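Local atomic coordinates of carbohydrate oxidase (Microdochium nivale, PDB entry 3RJA), a protein that oxidises the C1 hydroxyl of mono-, oligo- and polysaccharides to lactones with FAD as cofactor, passing the electrons to molecular oxygen to give hydrogen peroxide. Residues 13-18 with 23-28; 41-44 with 48-51; 151-156 with 262-267. All blocks are in the same frame, centred on the assembly; numbering follows the deposited sequence.

Contact 1 of 3, residues 13-18 with 23-28; sequences PIDIPG and ERDVEP. With ABL ((2R,3R,4R,5R)-4,5-dihydroxy-2-(hydroxymethyl)-6-oxopiperidin-3-yl beta-D-glucopyranoside), chain H.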
loop_
_atom_site.group_PDB
_atom_site.type_symbol
_atom_site.label_atom_id
_atom_site.label_comp_id
_atom_site.label_asym_id
_atom_site.label_seq_id
_atom_site.Cartn_x
_atom_site.Cartn_y
_atom_site.Cartn_z
ATOM N N PRO A 13 7.436 -20.398 -18.540
ATOM C CA PRO A 13 8.719 -19.706 -18.787
ATOM C C PRO A 13 9.467 -19.458 -17.477
ATOM O O PRO A 13 8.857 -19.196 -16.430
ATOM C CB PRO A 13 8.305 -18.394 -19.452
ATOM C CG PRO A 13 6.883 -18.633 -19.945
ATOM C CD PRO A 13 6.276 -19.608 -18.994
ATOM N N ILE A 14 10.783 -19.637 -17.526
ATOM C CA ILE A 14 11.603 -19.461 -16.353
ATOM C C ILE A 14 12.691 -18.454 -16.668
ATOM O O ILE A 14 13.071 -18.328 -17.808
ATOM C CB ILE A 14 12.174 -20.799 -15.830
ATOM C CG1 ILE A 14 12.982 -21.538 -16.903
ATOM C CG2 ILE A 14 11.033 -21.682 -15.271
ATOM C CD1 ILE A 14 13.836 -22.689 -16.359
ATOM N N ASP A 15 13.168 -17.713 -15.671
ATOM C CA ASP A 15 14.290 -16.816 -15.909
ATOM C C ASP A 15 15.598 -17.612 -15.798
ATOM O O ASP A 15 15.702 -18.554 -15.026
ATOM C CB ASP A 15 14.310 -15.625 -14.928
ATOM C CG ASP A 15 13.231 -14.591 -15.204
ATOM O OD1 ASP A 15 12.668 -14.514 -16.322
ATOM O OD2 ASP A 15 12.944 -13.809 -14.265
ATOM N N ILE A 16 16.581 -17.210 -16.587
ATOM C CA ILE A 16 17.889 -17.861 -16.631
ATOM C C ILE A 16 18.881 -16.962 -15.917
ATOM O O ILE A 16 19.118 -15.847 -16.374
ATOM C CB ILE A 16 18.376 -18.056 -18.100
ATOM C CG1 ILE A 16 17.479 -19.050 -18.834
ATOM C CG2 ILE A 16 19.846 -18.518 -18.145
ATOM C CD1 ILE A 16 17.035 -20.191 -17.969
ATOM N N PRO A 17 19.468 -17.432 -14.787
ATOM C CA PRO A 17 20.465 -16.549 -14.152
ATOM C C PRO A 17 21.492 -16.050 -15.162
ATOM O O PRO A 17 21.954 -16.825 -15.998
ATOM C CB PRO A 17 21.126 -17.448 -13.101
ATOM C CG PRO A 17 20.079 -18.455 -12.771
ATOM C CD PRO A 17 19.303 -18.699 -14.031
ATOM N N GLY A 18 21.791 -14.753 -15.102
ATOM C CA GLY A 18 22.809 -14.152 -15.945
ATOM C C GLY A 18 22.230 -13.377 -17.122
ATOM O O GLY A 18 22.969 -12.682 -17.817
ATOM N N GLU A 23 18.112 -10.628 -14.213
ATOM C CA GLU A 23 18.624 -9.476 -13.481
ATOM C C GLU A 23 17.526 -8.458 -13.148
ATOM O O GLU A 23 17.499 -7.939 -12.045
ATOM C CB GLU A 23 19.798 -8.787 -14.209
ATOM C CG GLU A 23 21.074 -9.674 -14.344
ATOM C CD GLU A 23 21.723 -10.048 -13.018
ATOM O OE1 GLU A 23 22.027 -9.139 -12.230
ATOM O OE2 GLU A 23 21.937 -11.256 -12.763
ATOM N N ARG A 24 16.652 -8.159 -14.117
ATOM C CA ARG A 24 15.520 -7.281 -13.892
ATOM C C ARG A 24 14.544 -7.861 -12.838
ATOM O O ARG A 24 14.167 -7.173 -11.899
ATOM C CB ARG A 24 14.765 -7.028 -15.204
ATOM C CG ARG A 24 13.413 -6.322 -15.001
ATOM C CD ARG A 24 12.669 -6.043 -16.324
ATOM N NE ARG A 24 11.233 -5.971 -16.072
ATOM C CZ ARG A 24 10.320 -5.536 -16.946
ATOM N NH1 ARG A 24 10.707 -5.103 -18.144
ATOM N NH2 ARG A 24 9.018 -5.532 -16.619
ATOM N N ASP A 25 14.136 -9.110 -13.020
ATOM C CA ASP A 25 13.097 -9.713 -12.188
ATOM C C ASP A 25 13.543 -9.969 -10.719
ATOM O O ASP A 25 12.716 -9.944 -9.796
ATOM C CB ASP A 25 12.614 -11.027 -12.806
ATOM C CG ASP A 25 11.738 -10.839 -14.074
ATOM O OD1 ASP A 25 11.228 -9.739 -14.356
ATOM O OD2 ASP A 25 11.547 -11.842 -14.807
ATOM N N VAL A 26 14.850 -10.218 -10.526
ATOM C CA VAL A 26 15.374 -10.639 -9.240
ATOM C C VAL A 26 15.757 -9.414 -8.373
ATOM O O VAL A 26 16.092 -9.555 -7.182
ATOM C CB VAL A 26 16.621 -11.577 -9.391
ATOM C CG1 VAL A 26 17.912 -10.753 -9.592
ATOM C CG2 VAL A 26 16.780 -12.450 -8.144
ATOM N N GLU A 27 15.717 -8.232 -8.980
ATOM C CA GLU A 27 16.122 -7.022 -8.277
ATOM C C GLU A 27 14.952 -6.502 -7.417
ATOM O O GLU A 27 13.877 -6.211 -7.957
ATOM C CB GLU A 27 16.560 -5.944 -9.291
ATOM C CG GLU A 27 17.087 -4.638 -8.651
ATOM C CD GLU A 27 17.495 -3.591 -9.697
ATOM O OE1 GLU A 27 16.741 -3.378 -10.679
ATOM O OE2 GLU A 27 18.581 -2.990 -9.527
ATOM N N PRO A 28 15.145 -6.387 -6.094
ATOM C CA PRO A 28 14.071 -5.842 -5.198
ATOM C C PRO A 28 13.915 -4.347 -5.388
ATOM O O PRO A 28 14.899 -3.681 -5.780
ATOM C CB PRO A 28 14.639 -6.055 -3.805
ATOM C CG PRO A 28 16.205 -5.990 -4.014
ATOM C CD PRO A 28 16.424 -6.617 -5.379
HETATM C C1A ABL H . 14.809 -15.070 -19.100
HETATM O O1A ABL H . 15.573 -14.878 -18.125
HETATM C C2A ABL H . 15.333 -15.100 -20.538
HETATM O O2A ABL H . 16.503 -14.287 -20.564
HETATM C C3A ABL H . 14.310 -14.482 -21.504
HETATM O O3A ABL H . 14.803 -14.655 -22.845
HETATM C C4A ABL H . 12.984 -15.178 -21.373
HETATM O O1 ABL H . 12.022 -14.597 -22.273
HETATM C C5A ABL H . 12.489 -14.831 -19.943
HETATM N N5 ABL H . 13.480 -15.249 -18.935
HETATM C C6A ABL H . 11.186 -15.604 -19.636
HETATM O O6A ABL H . 11.212 -16.884 -20.239
HETATM C C1 ABL H . 11.435 -15.356 -23.360
HETATM C C2 ABL H . 10.414 -14.464 -24.092
HETATM O O2 ABL H . 9.386 -14.035 -23.193
HETATM C C3 ABL H . 9.788 -15.218 -25.257
HETATM O O3 ABL H . 9.025 -14.285 -26.000
HETATM C C4 ABL H . 10.888 -15.903 -26.127
HETATM O O4 ABL H . 10.285 -16.775 -27.072
HETATM C C5 ABL H . 11.861 -16.698 -25.250
HETATM O O5 ABL H . 12.407 -15.781 -24.289
HETATM C C6 ABL H . 12.955 -17.449 -26.022
HETATM O O6 ABL H . 13.747 -16.655 -26.866
#

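Contact 2 of 3, residues 41-44 with 48-51; sequences AQTQ and HIQS. With ABL ((2R,3R,4R,5R)-4,5-dihydroxy-2-(hydroxymethyl)-6-oxopiperidin-3-yl beta-D-glucopyranoside), chain H.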
loop_
_atom_site.group_PDB
_atom_site.type_symbol
_atom_site.label_atom_id
_atom_site.label_comp_id
_atom_site.label_asym_id
_atom_site.label_seq_id
_atom_site.Cartn_x
_atom_site.Cartn_y
_atom_site.Cartn_z
ATOM N N ALA A 41 9.616 -18.155 -12.050
ATOM C CA ALA A 41 8.621 -18.472 -13.081
ATOM C C ALA A 41 8.008 -17.159 -13.575
ATOM O O ALA A 41 7.287 -16.478 -12.821
ATOM C CB ALA A 41 7.526 -19.365 -12.529
ATOM N N GLN A 42 8.312 -16.794 -14.819
ATOM C CA GLN A 42 7.834 -15.531 -15.382
ATOM C C GLN A 42 6.539 -15.852 -16.148
ATOM O O GLN A 42 6.577 -16.180 -17.352
ATOM C CB GLN A 42 8.887 -14.928 -16.307
ATOM C CG GLN A 42 8.617 -13.466 -16.697
ATOM C CD GLN A 42 9.533 -12.982 -17.810
ATOM O OE1 GLN A 42 10.568 -12.328 -17.558
ATOM N NE2 GLN A 42 9.165 -13.289 -19.035
ATOM N N THR A 43 5.411 -15.797 -15.440
ATOM C CA THR A 43 4.166 -16.365 -15.955
ATOM C C THR A 43 3.479 -15.477 -16.984
ATOM O O THR A 43 3.545 -14.259 -16.884
ATOM C CB THR A 43 3.160 -16.657 -14.814
ATOM O OG1 THR A 43 2.897 -15.459 -14.062
ATOM C CG2 THR A 43 3.698 -17.762 -13.885
ATOM N N GLN A 44 2.758 -16.090 -17.917
ATOM C CA GLN A 44 1.995 -15.359 -18.922
ATOM C C GLN A 44 0.484 -15.594 -18.787
ATOM O O GLN A 44 -0.323 -14.780 -19.239
ATOM C CB GLN A 44 2.470 -15.753 -20.349
ATOM C CG GLN A 44 3.879 -15.253 -20.682
ATOM C CD GLN A 44 3.956 -13.718 -20.886
ATOM O OE1 GLN A 44 2.941 -13.062 -21.155
ATOM N NE2 GLN A 44 5.155 -13.151 -20.745
ATOM N N HIS A 48 -0.175 -21.040 -16.158
ATOM C CA HIS A 48 1.217 -20.989 -15.713
ATOM C C HIS A 48 1.307 -20.861 -14.188
ATOM O O HIS A 48 2.101 -21.571 -13.540
ATOM C CB HIS A 48 1.944 -19.807 -16.345
ATOM C CG HIS A 48 2.257 -19.984 -17.802
ATOM N ND1 HIS A 48 2.578 -18.917 -18.621
ATOM C CD2 HIS A 48 2.302 -21.096 -18.586
ATOM C CE1 HIS A 48 2.802 -19.366 -19.850
ATOM N NE2 HIS A 48 2.632 -20.680 -19.859
ATOM N N ILE A 49 0.521 -19.924 -13.630
ATOM C CA ILE A 49 0.495 -19.694 -12.178
ATOM C C ILE A 49 0.140 -21.009 -11.474
ATOM O O ILE A 49 0.834 -21.429 -10.531
ATOM C CB ILE A 49 -0.473 -18.529 -11.766
ATOM C CG1 ILE A 49 -0.017 -17.178 -12.403
ATOM C CG2 ILE A 49 -0.562 -18.409 -10.209
ATOM C CD1 ILE A 49 -1.053 -16.028 -12.292
ATOM N N GLN A 50 -0.931 -21.650 -11.960
ATOM C CA GLN A 50 -1.367 -22.953 -11.479
ATOM C C GLN A 50 -0.278 -24.032 -11.544
ATOM O O GLN A 50 -0.019 -24.729 -10.569
ATOM C CB GLN A 50 -2.598 -23.407 -12.286
ATOM C CG GLN A 50 -3.184 -24.755 -11.850
ATOM C CD GLN A 50 -4.422 -25.096 -12.668
ATOM O OE1 GLN A 50 -4.442 -24.914 -13.881
ATOM N NE2 GLN A 50 -5.469 -25.527 -11.996
ATOM N N SER A 51 0.368 -24.164 -12.688
ATOM C CA SER A 51 1.416 -25.153 -12.843
ATOM C C SER A 51 2.596 -24.867 -11.894
ATOM O O SER A 51 3.228 -25.809 -11.369
ATOM C CB SER A 51 1.911 -25.132 -14.293
ATOM O OG SER A 51 0.860 -25.533 -15.170
HETATM C C1A ABL H . 14.809 -15.070 -19.100
HETATM O O1A ABL H . 15.573 -14.878 -18.125
HETATM C C2A ABL H . 15.333 -15.100 -20.538
HETATM O O2A ABL H . 16.503 -14.287 -20.564
HETATM C C3A ABL H . 14.310 -14.482 -21.504
HETATM O O3A ABL H . 14.803 -14.655 -22.845
HETATM C C4A ABL H . 12.984 -15.178 -21.373
HETATM O O1 ABL H . 12.022 -14.597 -22.273
HETATM C C5A ABL H . 12.489 -14.831 -19.943
HETATM N N5 ABL H . 13.480 -15.249 -18.935
HETATM C C6A ABL H . 11.186 -15.604 -19.636
HETATM O O6A ABL H . 11.212 -16.884 -20.239
HETATM C C1 ABL H . 11.435 -15.356 -23.360
HETATM C C2 ABL H . 10.414 -14.464 -24.092
HETATM O O2 ABL H . 9.386 -14.035 -23.193
HETATM C C3 ABL H . 9.788 -15.218 -25.257
HETATM O O3 ABL H . 9.025 -14.285 -26.000
HETATM C C4 ABL H . 10.888 -15.903 -26.127
HETATM O O4 ABL H . 10.285 -16.775 -27.072
HETATM C C5 ABL H . 11.861 -16.698 -25.250
HETATM O O5 ABL H . 12.407 -15.781 -24.289
HETATM C C6 ABL H . 12.955 -17.449 -26.022
HETATM O O6 ABL H . 13.747 -16.655 -26.866
#

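Contact 3 of 3, residues 151-156 with 262-267; sequences HMHGLA and LYYGTP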
loop_
_atom_site.group_PDB
_atom_site.type_symbol
_atom_site.label_atom_id
_atom_site.label_comp_id
_atom_site.label_asym_id
_atom_site.label_seq_id
_atom_site.Cartn_x
_atom_site.Cartn_y
_atom_site.Cartn_z
ATOM N N HIS A 151 -10.367 9.695 0.395
ATOM C CA HIS A 151 -11.377 10.324 1.271
ATOM C C HIS A 151 -12.722 10.362 0.505
ATOM O O HIS A 151 -13.805 10.138 1.068
ATOM C CB HIS A 151 -10.911 11.710 1.680
ATOM C CG HIS A 151 -11.602 12.280 2.890
ATOM N ND1 HIS A 151 -12.713 13.102 2.794
ATOM C CD2 HIS A 151 -11.274 12.240 4.207
ATOM C CE1 HIS A 151 -13.076 13.485 4.008
ATOM N NE2 HIS A 151 -12.217 12.984 4.884
ATOM N N MET A 152 -12.616 10.663 -0.787
ATOM C CA MET A 152 -13.756 10.741 -1.683
ATOM C C MET A 152 -14.325 9.375 -2.114
ATOM O O MET A 152 -15.534 9.217 -2.221
ATOM C CB MET A 152 -13.332 11.523 -2.944
ATOM C CG MET A 152 -14.421 11.630 -3.994
ATOM S SD MET A 152 -15.683 12.820 -3.488
ATOM C CE MET A 152 -16.813 12.722 -4.901
ATOM N N HIS A 153 -13.458 8.401 -2.397
ATOM C CA HIS A 153 -13.907 7.170 -3.086
ATOM C C HIS A 153 -13.441 5.869 -2.438
ATOM O O HIS A 153 -13.697 4.805 -2.976
ATOM C CB HIS A 153 -13.421 7.163 -4.549
ATOM C CG HIS A 153 -14.230 8.020 -5.477
ATOM N ND1 HIS A 153 -15.597 7.889 -5.621
ATOM C CD2 HIS A 153 -13.853 8.990 -6.345
ATOM C CE1 HIS A 153 -16.032 8.772 -6.500
ATOM N NE2 HIS A 153 -14.994 9.451 -6.951
ATOM N N GLY A 154 -12.716 5.946 -1.334
ATOM C CA GLY A 154 -12.339 4.737 -0.589
ATOM C C GLY A 154 -11.021 4.108 -1.026
ATOM O O GLY A 154 -10.287 4.676 -1.848
ATOM N N LEU A 155 -10.699 2.955 -0.433
ATOM C CA LEU A 155 -9.444 2.236 -0.723
ATOM C C LEU A 155 -9.490 1.534 -2.079
ATOM O O LEU A 155 -10.584 1.206 -2.601
ATOM C CB LEU A 155 -9.164 1.211 0.381
ATOM C CG LEU A 155 -9.108 1.757 1.849
ATOM C CD1 LEU A 155 -8.862 0.617 2.806
ATOM C CD2 LEU A 155 -8.024 2.831 2.056
ATOM N N ALA A 156 -8.310 1.268 -2.633
ATOM C CA ALA A 156 -8.192 0.422 -3.814
ATOM C C ALA A 156 -8.965 -0.873 -3.576
ATOM O O ALA A 156 -9.733 -1.292 -4.430
ATOM C CB ALA A 156 -6.703 0.142 -4.163
ATOM N N LEU A 262 -5.775 16.866 -2.649
ATOM C CA LEU A 262 -6.550 16.799 -3.866
ATOM C C LEU A 262 -8.026 17.019 -3.520
ATOM O O LEU A 262 -8.582 16.344 -2.643
ATOM C CB LEU A 262 -6.374 15.434 -4.553
ATOM C CG LEU A 262 -6.949 15.386 -5.984
ATOM C CD1 LEU A 262 -6.234 16.394 -6.896
ATOM C CD2 LEU A 262 -6.964 13.952 -6.644
ATOM N N TYR A 263 -8.643 17.975 -4.203
ATOM C CA TYR A 263 -10.048 18.325 -3.969
ATOM C C TYR A 263 -10.902 17.997 -5.188
ATOM O O TYR A 263 -10.562 18.395 -6.333
ATOM C CB TYR A 263 -10.195 19.810 -3.605
ATOM C CG TYR A 263 -11.645 20.201 -3.326
ATOM C CD1 TYR A 263 -12.233 19.901 -2.099
ATOM C CD2 TYR A 263 -12.418 20.862 -4.291
ATOM C CE1 TYR A 263 -13.548 20.227 -1.823
ATOM C CE2 TYR A 263 -13.758 21.206 -4.029
ATOM C CZ TYR A 263 -14.315 20.872 -2.790
ATOM O OH TYR A 263 -15.622 21.183 -2.497
ATOM N N TYR A 264 -11.993 17.263 -4.958
ATOM C CA TYR A 264 -12.962 16.976 -6.021
ATOM C C TYR A 264 -13.875 18.178 -6.238
ATOM O O TYR A 264 -14.913 18.321 -5.563
ATOM C CB TYR A 264 -13.778 15.718 -5.707
ATOM C CG TYR A 264 -13.092 14.455 -6.156
ATOM C CD1 TYR A 264 -11.911 14.013 -5.527
ATOM C CD2 TYR A 264 -13.596 13.712 -7.227
ATOM C CE1 TYR A 264 -11.235 12.842 -5.958
ATOM C CE2 TYR A 264 -12.958 12.542 -7.660
ATOM C CZ TYR A 264 -11.770 12.113 -7.021
ATOM O OH TYR A 264 -11.159 10.977 -7.445
ATOM N N GLY A 265 -13.471 19.042 -7.174
ATOM C CA GLY A 265 -14.194 20.288 -7.467
ATOM C C GLY A 265 -13.228 21.425 -7.800
ATOM O O GLY A 265 -12.025 21.194 -8.046
ATOM N N THR A 266 -13.754 22.648 -7.828
ATOM C CA THR A 266 -12.999 23.811 -8.338
ATOM C C THR A 266 -12.116 24.429 -7.254
ATOM O O THR A 266 -12.346 24.201 -6.051
ATOM C CB THR A 266 -13.969 24.905 -8.844
ATOM O OG1 THR A 266 -14.688 25.435 -7.722
ATOM C CG2 THR A 266 -14.966 24.321 -9.882
ATOM N N PRO A 267 -11.121 25.242 -7.662
ATOM C CA PRO A 267 -10.298 25.950 -6.672
ATOM C C PRO A 267 -11.089 26.808 -5.665
ATOM O O PRO A 267 -10.692 26.915 -4.485
ATOM C CB PRO A 267 -9.389 26.829 -7.534
ATOM C CG PRO A 267 -9.311 26.110 -8.863
ATOM C CD PRO A 267 -10.639 25.452 -9.054
#

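Contact 1 of 3, residues 13-18 with 23-28
D15 and D25 meet beside the sugar-analogue site of the N-terminal region, where the loop 13-18 leads into helix 20-25. Their carboxylate groups are nearly coplanar, with planes 27° apart, although the side chains themselves cross at about a right angle. OD2 of D15 lies 2.5 Å from OD2 of D25, so close for two acids that one of them is probably protonated. The D25 group is held from its other oxygen, as OD1 forms a salt bridge with R90; this positive charge would be expected to stabilise negative charge on D25. In D15 the carboxylate swings to the side of the backbone N, with CG anti to the carbonyl carbon (chi1 -73°), and this places OD1 2.8 Å from the lactam N5 of the ligand while OD2 faces D25. The backbone N of I16 donates a 3.0 Å hydrogen bond, fairly straight at 163°, to the carbonyl oxygen O1A of the same lactam amide. T19, also bonded to the ligand, ties its OG1 to the carbonyl of I16. At the exposed end of the contact the E23 carboxylate only approaches the chain, OE2 being 4.2 Å from G18 N, where the glycine turns with a positive phi. Around this site, P13 and D15 share backbone hydrogen bonds with Q42 and I40, so the loop runs antiparallel to strand 39-42; I14 packs on helix 2-9, and V26 rests on I40 of strand 39-42.

Contact 2 of 3, residues 41-44 with 48-51
The imidazole of H48 meets the backbone of Q44 edge-on: Q44 N lies in the ring plane and donates to ND1 a hydrogen bond of 2.9 Å, with an angle of 160° at the hydrogen. The bond belongs to the beta-alpha-beta crossover of the FAD-binding domain, in which strand 39-42 leads into helix 46-58 and on to the parallel strand 63-66, with strand 84-87 lying between the two in the sheet. The acceptor role of ND1 is consistent with a neutral ring carrying its hydrogen on NE2. The bond also bridges the short connection between strand and helix, in which T43 and H48 bring their CA atoms within 5.5 Å of each other. The CB of Q44 leans on the same end of the ring, 3.6 Å from ND1 of H48, whereas the amide end of Q44 turns off from the helix. Within the turn, T45 OG1 accepts a hydrogen bond from H48 N. The CB of Q42 is directed away from helix 46-58, and its amide, the other flat group, lies against the hydroxymethyl carbon of the sugar analogue, CD of Q42 being 3.6 Å from C6A. T43 supplies the apolar part of the contact and is tied to the sheet through a backbone bond with Q87. The side chains of T43 and H48 run antiparallel alongside each other, T43 CG2 resting 3.6 Å from H48 CB. The hydroxyl of T43, set between its own N and carbonyl carbon (chi1 57°), lies with OG1 3.8 Å from CG1 of I49.

Contact 3 of 3, residues 151-156 with 262-267
Residues M152 and Y264, whose CA atoms are 7.6 Å apart, bring together helix 150-153 and strand 258-264. Both segments contain a glycine just beyond: G154 leaves the helical conformation with a positive phi, and G265 leads to T266, the N-cap of helix 267-278. Between them the Y264 ring is a platform for two side chains that come to the same face. M152 lies flat across it. Its CG stands anti to the backbone N, directly over the ring in a CH-pi contact, 3.7 Å from the Y264 centroid and 7° off the ring normal; the chain then bends at chi2 (74°), taking the sulfur outward to an oblique Met-aromatic position, SD being 4.5 Å from that centroid. H153 approaches with its edge in an offset edge-to-face pair, the two ring planes 80° apart and the centroids separated by 5.3 Å. The phenol oxygen lies near the plane of the imidazole, H153 CD2 to Y264 OH measuring 3.5 Å, but the polar partner of this hydroxyl is S149 OG, just before helix 150-153. M152 CG also sits above one face of the H153 ring, off toward its rim. In the fold, the contact joins a helix of the FAD-binding domain to the eight-stranded antiparallel sheet. N246 bonds both M152 N and the carbonyl of L262; F205 stacks on H153, and Y264 rests on L211 of the adjacent strand 211-217.

Contacts 1 and 2 form one unit, with centres 14 Å apart: P13 O lies 2.9 Å from Q42 N, a probable hydrogen bond, and both touch the same sugar analogue. That molecule occupies a second site, apart from the pocket beside the flavin where another copy meets R248 and Y252. The side chains of D25 and I49 are nonetheless about 11 and 7 Å from the FAD. Contact 3 is remote, its centre about 39 Å from that of contact 1 and 37 Å from that of contact 2, with contacts 1 and 3 on opposite sides of the chain's centre. Strand 258-264 is next in the sheet to strand 245-251, which bears R248 of the pocket beside the flavin.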